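Local coordinates for extracellular solute-binding protein family 1 (Kribbella flavida, PDB 5IXP) that probably captures an extracellular solute, as yet unidentified, and delivers it to an ABC transporter for import, at residues Arg33-Val38 with Ile42-Thr47. Numbering follows the deposited sequence. Where two conformers were deposited one is given.
Sequences RRAATV and IKNLET
With chi1 at -69°, Ile-42 sets CG1 beside its own backbone N, and an extended chi2 carries CD1 on toward Val-38; Asn-44, turned likewise about chi1, sends its amide back toward Ala-35. The evidence for the first contact is twofold. Ile-42 N donates to Val-38 O at 3.0 Å, with an N-H...O angle of 167°, the i to i+4 bond of an alpha-helix in its first turn. The Ile-42 side chain packs against the same oxygen, CG1 past its end and to one face, 3.5 Å from Val-38 O, while Val-38 CG1 and Ile-42 CD1 meet at 4.3 Å as a loose apolar pair. The second contact is thinner: Asn-44 ND2 stands 3.9 Å from Ala-35 CB, a van der Waals approach of the amide nitrogen to a methyl group. The Val-38 to Ile-42 bond is internal to the helix; the Asn-44 amide reaches back to the preceding loop. Thr-37 occupies the N-cap, its OG1 accepting from Glu-40 N. Further along, Lys-43 O receives both Thr-47 N, at 2.8 Å, and Thr-47 OG1, at 2.9 Å, from opposite faces of its carbonyl plane. Trp-65 touches both Val-38 and Ile-42. The contact thus lies at the surface where parallel strand 28-34, paired with strand 2-8, hands over to helix 38-51, in a beta-alpha-beta crossover that leads on to strand 58-62.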
loop_
_atom_site.group_PDB
_atom_site.type_symbol
_atom_site.label_atom_id
_atom_site.label_comp_id
_atom_site.label_asym_id
_atom_site.label_seq_id
_atom_site.Cartn_x
_atom_site.Cartn_y
_atom_site.Cartn_z
ATOM N N ARG A 33 3.671 -20.504 -10.639
ATOM C CA ARG A 33 4.595 -20.905 -9.592
ATOM C C ARG A 33 4.299 -20.073 -8.349
ATOM O O ARG A 33 4.213 -18.843 -8.434
ATOM C CB ARG A 33 6.041 -20.694 -10.075
ATOM C CG ARG A 33 7.121 -20.935 -9.061
ATOM C CD ARG A 33 8.460 -20.481 -9.630
ATOM N NE ARG A 33 8.773 -21.148 -10.891
ATOM C CZ ARG A 33 9.753 -20.772 -11.712
ATOM N NH1 ARG A 33 10.498 -19.723 -11.411
ATOM N NH2 ARG A 33 9.978 -21.437 -12.842
ATOM N N ARG A 34 4.118 -20.733 -7.205
ATOM C CA ARG A 34 3.812 -20.033 -5.957
ATOM C C ARG A 34 4.816 -20.455 -4.898
ATOM O O ARG A 34 4.771 -21.598 -4.435
ATOM C CB ARG A 34 2.393 -20.341 -5.469
ATOM C CG ARG A 34 1.299 -19.909 -6.405
ATOM C CD ARG A 34 -0.063 -20.126 -5.758
ATOM N NE ARG A 34 -1.126 -19.755 -6.678
ATOM C CZ ARG A 34 -2.347 -19.392 -6.305
ATOM N NH1 ARG A 34 -2.674 -19.354 -5.014
ATOM N NH2 ARG A 34 -3.237 -19.060 -7.228
ATOM N N ALA A 35 5.697 -19.540 -4.494
ATOM C CA ALA A 35 6.494 -19.785 -3.298
ATOM C C ALA A 35 5.579 -19.913 -2.078
ATOM O O ALA A 35 4.453 -19.397 -2.053
ATOM C CB ALA A 35 7.506 -18.657 -3.078
ATOM N N ALA A 36 6.076 -20.614 -1.053
ATOM C CA ALA A 36 5.263 -20.850 0.139
ATOM C C ALA A 36 4.951 -19.560 0.883
ATOM O O ALA A 36 3.893 -19.450 1.515
ATOM C CB ALA A 36 5.968 -21.825 1.081
ATOM N N THR A 37 5.861 -18.591 0.851
ATOM C CA THR A 37 5.678 -17.336 1.564
ATOM C C THR A 37 6.101 -16.188 0.664
ATOM O O THR A 37 6.835 -16.365 -0.312
ATOM C CB THR A 37 6.509 -17.270 2.855
ATOM O OG1 THR A 37 7.899 -17.261 2.509
ATOM C CG2 THR A 37 6.211 -18.463 3.776
ATOM N N VAL A 38 5.662 -14.991 1.034
ATOM C CA VAL A 38 6.083 -13.808 0.299
ATOM C C VAL A 38 7.587 -13.594 0.441
ATOM O O VAL A 38 8.268 -13.228 -0.522
ATOM C CB VAL A 38 5.282 -12.584 0.767
ATOM C CG1 VAL A 38 5.715 -11.391 0.001
ATOM C CG2 VAL A 38 3.796 -12.825 0.558
ATOM N N ILE A 42 10.350 -13.267 -2.670
ATOM C CA ILE A 42 11.376 -12.226 -2.775
ATOM C C ILE A 42 12.767 -12.839 -2.867
ATOM O O ILE A 42 13.589 -12.438 -3.700
ATOM C CB ILE A 42 11.297 -11.277 -1.567
ATOM C CG1 ILE A 42 10.037 -10.439 -1.602
ATOM C CG2 ILE A 42 12.544 -10.406 -1.492
ATOM C CD1 ILE A 42 9.739 -9.845 -0.262
ATOM N N LYS A 43 13.068 -13.790 -1.978
ATOM C CA LYS A 43 14.386 -14.415 -1.985
ATOM C C LYS A 43 14.659 -15.123 -3.306
ATOM O O LYS A 43 15.775 -15.054 -3.833
ATOM C CB LYS A 43 14.512 -15.396 -0.821
ATOM C CG LYS A 43 14.752 -14.739 0.521
ATOM C CD LYS A 43 15.192 -15.776 1.536
ATOM C CE LYS A 43 14.274 -15.794 2.736
ATOM N NZ LYS A 43 14.308 -14.501 3.483
ATOM N N ASN A 44 13.655 -15.816 -3.854
ATOM C CA ASN A 44 13.825 -16.442 -5.162
ATOM C C ASN A 44 14.143 -15.392 -6.207
ATOM O O ASN A 44 15.032 -15.576 -7.043
ATOM C CB ASN A 44 12.559 -17.187 -5.579
ATOM C CG ASN A 44 12.268 -18.376 -4.708
ATOM O OD1 ASN A 44 13.153 -18.896 -4.033
ATOM N ND2 ASN A 44 11.019 -18.837 -4.739
ATOM N N LEU A 45 13.381 -14.300 -6.192
ATOM C CA LEU A 45 13.610 -13.167 -7.077
ATOM C C LEU A 45 15.064 -12.719 -7.017
ATOM O O LEU A 45 15.763 -12.669 -8.036
ATOM C CB LEU A 45 12.676 -12.033 -6.661
ATOM C CG LEU A 45 12.092 -11.060 -7.669
ATOM C CD1 LEU A 45 11.590 -11.815 -8.883
ATOM C CD2 LEU A 45 10.961 -10.328 -6.980
ATOM N N GLU A 46 15.534 -12.407 -5.808
ATOM C CA GLU A 46 16.897 -11.923 -5.626
ATOM C C GLU A 46 17.907 -12.960 -6.088
ATOM O O GLU A 46 18.857 -12.641 -6.814
ATOM C CB GLU A 46 17.142 -11.573 -4.156
ATOM C CG GLU A 46 16.228 -10.521 -3.609
ATOM C CD GLU A 46 16.539 -10.183 -2.166
ATOM O OE1 GLU A 46 17.370 -10.889 -1.558
ATOM O OE2 GLU A 46 15.953 -9.212 -1.640
ATOM N N THR A 47 17.714 -14.211 -5.673
ATOM C CA THR A 47 18.682 -15.256 -5.982
ATOM C C THR A 47 18.735 -15.547 -7.473
ATOM O O THR A 47 19.823 -15.704 -8.046
ATOM C CB THR A 47 18.335 -16.528 -5.210
ATOM O OG1 THR A 47 18.434 -16.269 -3.805
ATOM C CG2 THR A 47 19.287 -17.650 -5.586
#